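Local atomic coordinates of abietadiene synthase, chloroplastic (Abies grandis, PDB entry 3S9V), a protein that belongs to the terpene synthase family of plant enzymes and has a predominantly alpha-helical fold with almost no strand. Residues L274-T279 with E461-L466; I285-K290 with F514-E519; L330-Y335 with E733-K738; S476-E481 with N778-P783. All coordinates share one frame; numbering follows the deposited sequence.

In the fold
From the N terminus the chain passes through 274-279, 285-290 and 330-335, all within the N-terminal terpene synthase domain, and only afterwards meets their partners. Contact 1 closes first, when 461-466 returns to helix 269-282. Helix 461-491 then continues to 476-481, which opens contact 4. Contact 2 closes at 514-519, contact 3 at 733-738 and contact 4 at 778-783, so 1, 2 and 3 cross one another, 4 crosses 2 and 3, and 1 and 4 follow in series. Contact 2 joins two interhelical loops, contact 3 the ends of helices 320-332 and 712-736. Contact 2 touches contact 1 through Ile285 and contact 4 through His478; the centres of 3 and 4 lie about 31 Å apart.

Contact 1. Residues L274-T279 with E461-L466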
# COMPACT_ATOMS: atom_id res chain seq x y z
N LEU A 274 -12.02 -1.64 1.49
CA LEU A 274 -10.72 -1.42 0.87
C LEU A 274 -9.61 -1.07 1.86
O LEU A 274 -8.47 -1.54 1.73
CB LEU A 274 -10.82 -0.32 -0.20
CG LEU A 274 -11.58 -0.69 -1.48
CD1 LEU A 274 -11.81 0.57 -2.29
CD2 LEU A 274 -10.80 -1.73 -2.30
N TRP A 275 -9.96 -0.25 2.85
CA TRP A 275 -8.99 0.17 3.85
C TRP A 275 -8.66 -0.97 4.84
O TRP A 275 -7.53 -1.10 5.30
CB TRP A 275 -9.50 1.41 4.59
CG TRP A 275 -8.94 2.69 4.06
CD1 TRP A 275 -8.08 3.52 4.71
CD2 TRP A 275 -9.15 3.26 2.76
NE1 TRP A 275 -7.72 4.57 3.89
CE2 TRP A 275 -8.37 4.44 2.69
CE3 TRP A 275 -9.92 2.90 1.65
CZ2 TRP A 275 -8.33 5.25 1.55
CZ3 TRP A 275 -9.88 3.71 0.51
CH2 TRP A 275 -9.09 4.87 0.47
N ALA A 276 -9.64 -1.79 5.15
CA ALA A 276 -9.41 -2.91 6.07
C ALA A 276 -8.45 -3.89 5.42
O ALA A 276 -7.50 -4.37 6.06
CB ALA A 276 -10.73 -3.60 6.39
N VAL A 277 -8.69 -4.18 4.14
CA VAL A 277 -7.86 -5.10 3.37
C VAL A 277 -6.44 -4.57 3.20
O VAL A 277 -5.46 -5.32 3.34
CB VAL A 277 -8.46 -5.35 1.96
CG1 VAL A 277 -7.42 -6.00 1.05
CG2 VAL A 277 -9.70 -6.22 2.07
N ASP A 278 -6.33 -3.29 2.89
CA ASP A 278 -5.03 -2.66 2.68
C ASP A 278 -4.27 -2.65 4.01
O ASP A 278 -3.06 -2.85 4.03
CB ASP A 278 -5.21 -1.23 2.16
CG ASP A 278 -3.89 -0.58 1.76
OD1 ASP A 278 -3.15 -1.18 0.96
OD2 ASP A 278 -3.60 0.53 2.24
N THR A 279 -4.99 -2.45 5.10
CA THR A 279 -4.39 -2.42 6.43
C THR A 279 -3.75 -3.75 6.80
O THR A 279 -2.60 -3.78 7.23
CB THR A 279 -5.43 -2.05 7.50
OG1 THR A 279 -5.94 -0.74 7.23
CG2 THR A 279 -4.81 -2.05 8.89
N GLU A 461 -6.66 -1.48 17.54
CA GLU A 461 -5.53 -2.00 18.30
C GLU A 461 -5.24 -3.48 17.98
O GLU A 461 -4.10 -3.93 18.06
CB GLU A 461 -5.80 -1.87 19.80
CG GLU A 461 -5.91 -0.44 20.30
CD GLU A 461 -4.56 0.18 20.60
OE1 GLU A 461 -4.53 1.34 21.07
OE2 GLU A 461 -3.53 -0.49 20.38
N LYS A 462 -6.28 -4.22 17.61
CA LYS A 462 -6.13 -5.64 17.32
C LYS A 462 -5.30 -5.96 16.07
O LYS A 462 -4.58 -6.96 16.06
CB LYS A 462 -7.51 -6.30 17.24
CG LYS A 462 -8.21 -6.30 18.58
CD LYS A 462 -9.55 -7.00 18.56
CE LYS A 462 -10.15 -7.03 19.96
NZ LYS A 462 -11.54 -7.56 19.98
N TYR A 463 -5.40 -5.14 15.03
CA TYR A 463 -4.62 -5.38 13.83
C TYR A 463 -3.14 -5.25 14.20
O TYR A 463 -2.33 -6.12 13.87
CB TYR A 463 -4.92 -4.34 12.73
CG TYR A 463 -6.30 -4.41 12.11
CD1 TYR A 463 -6.90 -5.63 11.83
CD2 TYR A 463 -6.96 -3.25 11.72
CE1 TYR A 463 -8.13 -5.70 11.18
CE2 TYR A 463 -8.19 -3.30 11.06
CZ TYR A 463 -8.77 -4.53 10.80
OH TYR A 463 -9.99 -4.59 10.16
N LEU A 464 -2.81 -4.16 14.88
CA LEU A 464 -1.43 -3.88 15.27
C LEU A 464 -0.88 -4.90 16.26
O LEU A 464 0.29 -5.29 16.18
CB LEU A 464 -1.33 -2.48 15.88
CG LEU A 464 0.10 -2.04 16.20
CD1 LEU A 464 0.98 -2.19 14.96
CD2 LEU A 464 0.11 -0.62 16.70
N GLU A 465 -1.71 -5.32 17.21
CA GLU A 465 -1.29 -6.30 18.19
C GLU A 465 -0.91 -7.58 17.46
O GLU A 465 0.13 -8.18 17.74
CB GLU A 465 -2.42 -6.57 19.18
CG GLU A 465 -2.06 -7.55 20.28
CD GLU A 465 -3.19 -7.75 21.28
OE1 GLU A 465 -2.98 -8.50 22.26
OE2 GLU A 465 -4.28 -7.17 21.07
N LEU A 466 -1.75 -8.00 16.53
CA LEU A 466 -1.49 -9.22 15.78
C LEU A 466 -0.26 -9.08 14.87
O LEU A 466 0.53 -10.01 14.76
CB LEU A 466 -2.70 -9.60 14.93
CG LEU A 466 -2.51 -10.83 14.06
CD1 LEU A 466 -2.18 -12.04 14.94
CD2 LEU A 466 -3.78 -11.07 13.25
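Tyr463, in the first turn of helix 461-491, reaches Thr279 with its ring and Ala276 with its hydroxyl oxygen, two residues one turn apart on helix 269-282. The closest approach is Thr279 CG2 to Tyr463 CD2, 3.8 Å, the two side chains crossing at nearly a right angle. Further out, the phenol oxygen OH of Tyr463 passes Ala276 CB at 4.0 Å, a loose van der Waals touch. The hydroxyl is satisfied elsewhere, by the carbonyl of Tyr457. In Thr279 the methyl CG2 is anti to the backbone N (chi1 of -61° for OG1), which sends it toward the ring while OG1 turns back to the carbonyl O of Trp275 in its own helix. That oxygen also receives Thr279 N, the two donors arriving from opposite faces of its plane. All three touching residues are buried, with Ile40 and Met43 of helix 29-46 packed on Tyr463. By contrast, Glu461 is exposed to solvent, and Lys462 and Glu465 are partly exposed but held by salt bridges to Glu39 and Arg32. One aromatic side chain bridging two helices far apart in sequence is ordinary helix-to-helix packing within the all-helical terpene synthase fold.

Contact 2. Residues I285-K290 with F514-E519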
# COMPACT_ATOMS: atom_id res chain seq x y z
N ILE A 285 -0.13 -9.33 7.78
CA ILE A 285 -0.89 -10.42 8.39
C ILE A 285 -2.06 -10.91 7.54
O ILE A 285 -2.92 -11.67 8.02
CB ILE A 285 -1.46 -10.00 9.76
CG1 ILE A 285 -2.26 -8.71 9.62
CG2 ILE A 285 -0.33 -9.81 10.75
CD1 ILE A 285 -2.93 -8.24 10.91
N ASP A 286 -2.09 -10.50 6.27
CA ASP A 286 -3.15 -10.88 5.36
C ASP A 286 -3.27 -12.38 5.04
O ASP A 286 -4.34 -12.85 4.67
CB ASP A 286 -3.00 -10.10 4.05
CG ASP A 286 -1.68 -10.40 3.34
OD1 ASP A 286 -1.72 -10.96 2.23
OD2 ASP A 286 -0.60 -10.08 3.91
N ARG A 287 -2.18 -13.15 5.18
CA ARG A 287 -2.26 -14.57 4.86
C ARG A 287 -3.28 -15.30 5.72
O ARG A 287 -3.81 -16.35 5.34
CB ARG A 287 -0.90 -15.26 5.00
CG ARG A 287 -0.41 -15.46 6.43
CD ARG A 287 0.96 -16.14 6.45
NE ARG A 287 1.43 -16.49 7.79
CZ ARG A 287 1.89 -15.61 8.67
NH1 ARG A 287 1.95 -14.32 8.37
NH2 ARG A 287 2.30 -16.03 9.86
N HIS A 288 -3.57 -14.72 6.89
CA HIS A 288 -4.52 -15.32 7.83
C HIS A 288 -5.99 -15.07 7.49
O HIS A 288 -6.87 -15.61 8.15
CB HIS A 288 -4.25 -14.78 9.23
CG HIS A 288 -2.87 -15.03 9.73
ND1 HIS A 288 -2.35 -16.30 9.91
CD2 HIS A 288 -1.89 -14.17 10.12
CE1 HIS A 288 -1.12 -16.21 10.38
NE2 HIS A 288 -0.82 -14.93 10.52
N PHE A 289 -6.26 -14.27 6.46
CA PHE A 289 -7.65 -13.94 6.12
C PHE A 289 -7.95 -13.97 4.63
O PHE A 289 -8.71 -13.14 4.14
CB PHE A 289 -7.97 -12.55 6.64
CG PHE A 289 -7.43 -12.27 8.00
CD1 PHE A 289 -8.05 -12.79 9.13
CD2 PHE A 289 -6.27 -11.51 8.15
CE1 PHE A 289 -7.52 -12.56 10.40
CE2 PHE A 289 -5.73 -11.28 9.41
CZ PHE A 289 -6.36 -11.80 10.54
N LYS A 290 -7.39 -14.93 3.92
CA LYS A 290 -7.62 -15.00 2.48
C LYS A 290 -9.09 -15.09 2.07
O LYS A 290 -9.51 -14.43 1.12
CB LYS A 290 -6.81 -16.15 1.88
CG LYS A 290 -5.30 -15.89 1.99
CD LYS A 290 -4.47 -16.75 1.04
CE LYS A 290 -4.49 -18.23 1.43
NZ LYS A 290 -3.84 -18.48 2.75
N PHE A 514 10.79 -12.19 1.62
CA PHE A 514 9.55 -12.33 0.85
C PHE A 514 8.75 -13.62 1.02
O PHE A 514 7.53 -13.57 1.03
CB PHE A 514 9.79 -12.02 -0.64
CG PHE A 514 10.71 -12.99 -1.35
CD1 PHE A 514 10.23 -14.20 -1.83
CD2 PHE A 514 12.05 -12.67 -1.55
CE1 PHE A 514 11.07 -15.10 -2.52
CE2 PHE A 514 12.90 -13.55 -2.23
CZ PHE A 514 12.41 -14.76 -2.71
N ILE A 515 9.41 -14.77 1.15
CA ILE A 515 8.69 -16.03 1.38
C ILE A 515 9.00 -16.43 2.81
O ILE A 515 9.64 -17.44 3.08
CB ILE A 515 9.11 -17.17 0.41
CG1 ILE A 515 10.64 -17.31 0.37
CG2 ILE A 515 8.54 -16.91 -0.97
CD1 ILE A 515 11.12 -18.59 -0.31
N PHE A 516 8.51 -15.60 3.71
CA PHE A 516 8.71 -15.70 5.15
C PHE A 516 7.89 -16.73 5.93
O PHE A 516 8.31 -17.13 7.02
CB PHE A 516 8.45 -14.33 5.74
CG PHE A 516 7.08 -13.79 5.42
CD1 PHE A 516 6.01 -14.04 6.27
CD2 PHE A 516 6.86 -13.07 4.25
CE1 PHE A 516 4.74 -13.58 5.95
CE2 PHE A 516 5.59 -12.61 3.92
CZ PHE A 516 4.53 -12.87 4.78
N GLU A 517 6.74 -17.15 5.41
CA GLU A 517 5.90 -18.09 6.14
C GLU A 517 6.65 -19.31 6.68
O GLU A 517 7.54 -19.85 6.02
CB GLU A 517 4.73 -18.58 5.26
CG GLU A 517 3.74 -17.50 4.80
CD GLU A 517 4.16 -16.80 3.51
OE1 GLU A 517 3.27 -16.54 2.66
OE2 GLU A 517 5.36 -16.52 3.33
N PRO A 518 6.29 -19.77 7.90
CA PRO A 518 6.94 -20.94 8.52
C PRO A 518 6.88 -22.18 7.62
O PRO A 518 7.77 -23.03 7.68
CB PRO A 518 6.14 -21.12 9.82
CG PRO A 518 5.74 -19.72 10.16
CD PRO A 518 5.30 -19.18 8.82
N GLU A 519 5.83 -22.28 6.80
CA GLU A 519 5.64 -23.42 5.91
C GLU A 519 6.69 -23.55 4.82
O GLU A 519 6.90 -24.63 4.27
CB GLU A 519 4.27 -23.35 5.24
CG GLU A 519 3.12 -23.06 6.19
CD GLU A 519 2.63 -21.62 6.09
OE1 GLU A 519 1.98 -21.28 5.07
OE2 GLU A 519 2.89 -20.84 7.04
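Arg287 and Glu517 bring the two backbones to 9.0 Å between their CA atoms, wide enough for a layer of side chains to lie in the gap. On one side the chain makes a 3-10 turn, 286-288, steadied by Phe289 N to Asp286 O at 3.0 Å, just ahead of helix 290-301. On the other, Glu517 has polyproline-like angles (psi 141°), as is common before a proline, and leads into the 3-10 turn that begins at Pro518. The contact thus joins a loop of the N-terminal terpene synthase domain to one of the metal-binding domain. Arg287 carries it. Its CG sits between the backbone N and the carbonyl carbon (chi1 72°), and from there the chain runs straight to NE, sliding past Glu517 in the opposite direction with Arg287 CD 3.5 Å from Glu517 CG. At the far end, Arg287 NH1 meets the edge of the Phe516 ring, in its plane, 3.8 Å from Phe516 CE1, the two planes being almost perpendicular at 84°. His288 NE2 lies over one face of the guanidinium. The Phe516 ring has Glu517 OE2 above one face and makes a cation-pi contact with Arg431. Opposite charges come close without pairing: Arg287 NE is 4.6 Å from Glu519 OE2. Arg287 instead forms its salt bridge with Asp470 of helix 461-491, and Glu517 its own with Arg745 of helix 741-757. The carbon parts of two charged side chains therefore supply the packing, while each charge is probably balanced by a partner on a different helix.

Contact 3. Residues L330-Y335 with E733-K738; sequences LRLHGY and EFVNNK
Val735, in the last turn of helix 712-736, packs against Arg331 and Leu332 where helix 320-332 finishes in a Schellman motif. In that motif Gly334 is the C-prime residue with positive phi, Tyr335 N bonds to Leu330 O at 2.9 Å and Gly334 N to Arg331 O at 3.1 Å. Along the second segment, Glu733 comes first, its side chain resting on Phe670 and Leu673 of helix 669-693. Phe734 follows, lying at the margin of the interface and stacking its ring on Phe748. Val735 makes both side-chain contacts of this segment with Arg331 and Leu332, and comes closest in the backbone too, its CA 6.1 Å from that of Leu332. Its first torsion, 172°, sets CG1 anti to the backbone N and CG2 anti to the carbonyl carbon, and the two methyls take separate partners. Val735 CG1 lies 3.3 Å from Arg331 O, the same carbonyl that accepts Gly334 N, and is also near Arg331 CG. Val735 CG2 meets Leu332 CD2 at 4.2 Å, with the side chains crossing at about a right angle. Only the base of Arg331 is used here: its guanidinium pairs with Glu380 and makes a cation-pi contact with Phe377. Beyond Asn736 the helical conformation is lost at Asn737, whose side chain folds back to the start of the segment. Asn737 ND2 donates to Glu733 OE1 over 2.7 Å, nearly straight at 165°, with the oxygen in the amide plane but the donor 45° above the carboxylate plane.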
# COMPACT_ATOMS: atom_id res chain seq x y z
N LEU A 330 -7.58 -4.38 -6.28
CA LEU A 330 -8.37 -5.24 -7.15
C LEU A 330 -7.48 -5.80 -8.26
O LEU A 330 -7.63 -6.95 -8.68
CB LEU A 330 -9.56 -4.48 -7.76
CG LEU A 330 -10.68 -4.12 -6.78
CD1 LEU A 330 -11.73 -3.27 -7.47
CD2 LEU A 330 -11.32 -5.40 -6.24
N ARG A 331 -6.56 -4.97 -8.74
CA ARG A 331 -5.65 -5.41 -9.78
C ARG A 331 -4.74 -6.51 -9.25
O ARG A 331 -4.58 -7.56 -9.88
CB ARG A 331 -4.80 -4.25 -10.29
CG ARG A 331 -3.55 -4.72 -11.04
CD ARG A 331 -2.96 -3.60 -11.87
NE ARG A 331 -3.79 -3.33 -13.03
CZ ARG A 331 -3.50 -2.42 -13.96
NH1 ARG A 331 -4.32 -2.25 -14.99
NH2 ARG A 331 -2.41 -1.68 -13.85
N LEU A 332 -4.12 -6.27 -8.09
CA LEU A 332 -3.22 -7.28 -7.54
C LEU A 332 -3.94 -8.58 -7.23
O LEU A 332 -3.32 -9.65 -7.28
CB LEU A 332 -2.52 -6.75 -6.28
CG LEU A 332 -1.47 -5.66 -6.55
CD1 LEU A 332 -0.94 -5.11 -5.24
CD2 LEU A 332 -0.33 -6.23 -7.38
N HIS A 333 -5.23 -8.52 -6.95
CA HIS A 333 -5.97 -9.75 -6.65
C HIS A 333 -6.64 -10.43 -7.83
O HIS A 333 -7.52 -11.27 -7.65
CB HIS A 333 -6.98 -9.49 -5.53
CG HIS A 333 -6.35 -9.35 -4.18
ND1 HIS A 333 -6.36 -10.37 -3.25
CD2 HIS A 333 -5.64 -8.34 -3.63
CE1 HIS A 333 -5.68 -9.99 -2.18
NE2 HIS A 333 -5.23 -8.76 -2.39
N GLY A 334 -6.23 -10.05 -9.05
CA GLY A 334 -6.76 -10.68 -10.25
C GLY A 334 -8.07 -10.21 -10.87
O GLY A 334 -8.59 -10.87 -11.77
N TYR A 335 -8.59 -9.08 -10.41
CA TYR A 335 -9.84 -8.56 -10.94
C TYR A 335 -9.57 -7.76 -12.22
O TYR A 335 -8.49 -7.20 -12.39
CB TYR A 335 -10.52 -7.67 -9.89
CG TYR A 335 -11.03 -8.46 -8.71
CD1 TYR A 335 -12.30 -9.05 -8.73
CD2 TYR A 335 -10.24 -8.64 -7.58
CE1 TYR A 335 -12.75 -9.81 -7.64
CE2 TYR A 335 -10.68 -9.40 -6.49
CZ TYR A 335 -11.94 -9.98 -6.53
OH TYR A 335 -12.37 -10.72 -5.44
N GLU A 733 2.98 -9.78 -16.12
CA GLU A 733 3.15 -11.23 -16.03
C GLU A 733 2.77 -11.69 -14.62
O GLU A 733 1.98 -12.62 -14.46
CB GLU A 733 4.59 -11.64 -16.33
CG GLU A 733 5.07 -11.26 -17.71
CD GLU A 733 4.31 -11.96 -18.81
OE1 GLU A 733 4.25 -13.21 -18.79
OE2 GLU A 733 3.78 -11.26 -19.70
N PHE A 734 3.35 -11.04 -13.62
CA PHE A 734 3.09 -11.37 -12.22
C PHE A 734 1.61 -11.33 -11.90
O PHE A 734 1.11 -12.16 -11.15
CB PHE A 734 3.83 -10.38 -11.32
CG PHE A 734 3.51 -10.54 -9.85
CD1 PHE A 734 3.90 -11.68 -9.16
CD2 PHE A 734 2.83 -9.54 -9.16
CE1 PHE A 734 3.62 -11.83 -7.79
CE2 PHE A 734 2.54 -9.68 -7.80
CZ PHE A 734 2.94 -10.82 -7.11
N VAL A 735 0.91 -10.36 -12.47
CA VAL A 735 -0.51 -10.22 -12.21
C VAL A 735 -1.43 -11.06 -13.07
O VAL A 735 -2.33 -11.71 -12.55
CB VAL A 735 -0.95 -8.74 -12.33
CG1 VAL A 735 -2.46 -8.63 -12.24
CG2 VAL A 735 -0.32 -7.91 -11.22
N ASN A 736 -1.22 -11.06 -14.38
CA ASN A 736 -2.12 -11.80 -15.27
C ASN A 736 -1.88 -13.28 -15.56
O ASN A 736 -2.82 -14.00 -15.93
CB ASN A 736 -2.27 -11.04 -16.59
CG ASN A 736 -2.92 -9.67 -16.40
OD1 ASN A 736 -3.58 -9.42 -15.39
ND2 ASN A 736 -2.74 -8.79 -17.37
N ASN A 737 -0.65 -13.76 -15.40
CA ASN A 737 -0.38 -15.17 -15.69
C ASN A 737 -1.08 -16.09 -14.70
O ASN A 737 -1.01 -15.89 -13.48
CB ASN A 737 1.13 -15.45 -15.69
CG ASN A 737 1.86 -14.72 -16.82
OD1 ASN A 737 1.24 -14.21 -17.75
ND2 ASN A 737 3.18 -14.67 -16.73
N LYS A 738 -1.75 -17.11 -15.23
CA LYS A 738 -2.46 -18.08 -14.41
C LYS A 738 -1.48 -19.13 -13.90
O LYS A 738 -1.37 -20.22 -14.46
CB LYS A 738 -3.57 -18.74 -15.23
CG LYS A 738 -4.57 -17.74 -15.78
CD LYS A 738 -5.60 -18.40 -16.70
CE LYS A 738 -6.54 -17.35 -17.29
NZ LYS A 738 -7.54 -17.95 -18.20

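Contact 4. Residues S476-E481 with N778-P783; sequences SIHQTE and NCLFQP
Gln479 and Leu780 make the polar link between helix 461-491 and the C-terminal part of helix 768-781: Gln479 NE2 donates to Leu780 O over 3.0 Å. The bond is bent at hydrogen, 132°, and the oxygen stands 30° out of the glutamine amide plane, although the donor itself lies in the carbonyl plane. The extended chain of Gln479 (chi2 175°) carries the amide across the gap and passes its own CG within 3.3 Å of Leu780 O. The same amide nitrogen, Gln479 NE2, also comes up to the edge of the Phe781 ring, 4.3 Å from Phe781 CD1. That ring has Leu780 CB over one face. Apolar packing across the contact is sparser: Leu780 CD2 touches His478 CB at 4.0 Å. Among the surrounding partners, the imidazole of His478 turns its NE2 to the carbonyl of Phe516, while Gln782 O accepts from both Gln475, one turn before Gln479, and Arg435. The pi-type turn 778-781 includes Leu780. Chemically, then, Gln479, Gln475 and Arg435 all donate to main-chain oxygens of the C-terminal segment, which joins that segment to helices 461-491 and 430-440.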
# COMPACT_ATOMS: atom_id res chain seq x y z
N SER A 476 11.56 -14.95 14.74
CA SER A 476 12.18 -15.88 15.68
C SER A 476 12.54 -17.17 14.94
O SER A 476 13.65 -17.68 15.06
CB SER A 476 11.23 -16.19 16.83
OG SER A 476 11.81 -17.11 17.73
N ILE A 477 11.58 -17.69 14.18
CA ILE A 477 11.77 -18.90 13.40
C ILE A 477 12.91 -18.70 12.39
O ILE A 477 13.69 -19.62 12.14
CB ILE A 477 10.48 -19.27 12.64
CG1 ILE A 477 9.40 -19.69 13.65
CG2 ILE A 477 10.76 -20.35 11.62
CD1 ILE A 477 8.04 -19.96 13.02
N HIS A 478 13.00 -17.50 11.83
CA HIS A 478 14.04 -17.15 10.86
C HIS A 478 15.44 -17.13 11.46
O HIS A 478 16.41 -17.49 10.79
CB HIS A 478 13.74 -15.79 10.21
CG HIS A 478 12.63 -15.82 9.20
ND1 HIS A 478 12.14 -14.69 8.58
CD2 HIS A 478 11.92 -16.86 8.69
CE1 HIS A 478 11.19 -15.02 7.73
NE2 HIS A 478 11.03 -16.33 7.78
N GLN A 479 15.55 -16.71 12.72
CA GLN A 479 16.84 -16.67 13.40
C GLN A 479 17.37 -18.08 13.62
O GLN A 479 18.58 -18.30 13.62
CB GLN A 479 16.70 -15.95 14.74
CG GLN A 479 16.25 -14.52 14.58
CD GLN A 479 15.99 -13.84 15.89
OE1 GLN A 479 15.33 -14.40 16.77
NE2 GLN A 479 16.49 -12.62 16.04
N THR A 480 16.46 -19.02 13.81
CA THR A 480 16.83 -20.41 14.00
C THR A 480 17.38 -20.93 12.67
O THR A 480 18.52 -21.40 12.60
CB THR A 480 15.61 -21.26 14.40
OG1 THR A 480 15.13 -20.83 15.68
CG2 THR A 480 15.98 -22.74 14.47
N GLU A 481 16.57 -20.82 11.63
CA GLU A 481 16.96 -21.26 10.29
C GLU A 481 18.33 -20.72 9.89
O GLU A 481 19.15 -21.43 9.30
CB GLU A 481 15.92 -20.82 9.26
CG GLU A 481 14.54 -21.45 9.47
CD GLU A 481 13.52 -21.00 8.42
OE1 GLU A 481 12.36 -21.46 8.50
OE2 GLU A 481 13.86 -20.20 7.53
N ASN A 778 16.66 -5.04 10.29
CA ASN A 778 15.21 -4.88 10.35
C ASN A 778 14.39 -6.13 10.11
O ASN A 778 13.29 -6.28 10.64
CB ASN A 778 14.73 -3.83 9.35
CG ASN A 778 15.15 -2.43 9.72
OD1 ASN A 778 15.00 -2.01 10.86
ND2 ASN A 778 15.67 -1.69 8.74
N CYS A 779 14.92 -7.04 9.30
CA CYS A 779 14.20 -8.25 8.97
C CYS A 779 14.51 -9.44 9.86
O CYS A 779 13.61 -10.20 10.23
CB CYS A 779 14.47 -8.62 7.50
SG CYS A 779 13.66 -10.12 6.91
N LEU A 780 15.78 -9.59 10.23
CA LEU A 780 16.17 -10.75 11.02
C LEU A 780 16.55 -10.57 12.49
O LEU A 780 16.44 -11.51 13.26
CB LEU A 780 17.33 -11.47 10.32
CG LEU A 780 17.18 -11.86 8.85
CD1 LEU A 780 18.48 -12.49 8.36
CD2 LEU A 780 16.03 -12.83 8.69
N PHE A 781 16.98 -9.38 12.89
CA PHE A 781 17.41 -9.21 14.28
C PHE A 781 16.57 -8.34 15.20
O PHE A 781 16.07 -8.81 16.22
CB PHE A 781 18.87 -8.76 14.30
CG PHE A 781 19.78 -9.67 13.53
CD1 PHE A 781 19.77 -11.05 13.78
CD2 PHE A 781 20.64 -9.17 12.56
CE1 PHE A 781 20.59 -11.91 13.05
CE2 PHE A 781 21.46 -10.03 11.83
CZ PHE A 781 21.43 -11.41 12.08
N GLN A 782 16.41 -7.07 14.85
CA GLN A 782 15.63 -6.14 15.65
C GLN A 782 14.14 -6.52 15.60
O GLN A 782 13.53 -6.49 14.53
CB GLN A 782 15.83 -4.72 15.10
CG GLN A 782 15.55 -3.61 16.09
CD GLN A 782 16.82 -2.86 16.48
OE1 GLN A 782 17.48 -2.27 15.63
NE2 GLN A 782 17.16 -2.89 17.76
N PRO A 783 13.55 -6.89 16.74
CA PRO A 783 12.12 -7.25 16.70
C PRO A 783 11.27 -5.98 16.77
O PRO A 783 11.78 -4.91 17.10
CB PRO A 783 11.94 -8.12 17.95
CG PRO A 783 13.33 -8.60 18.26
CD PRO A 783 14.15 -7.37 17.99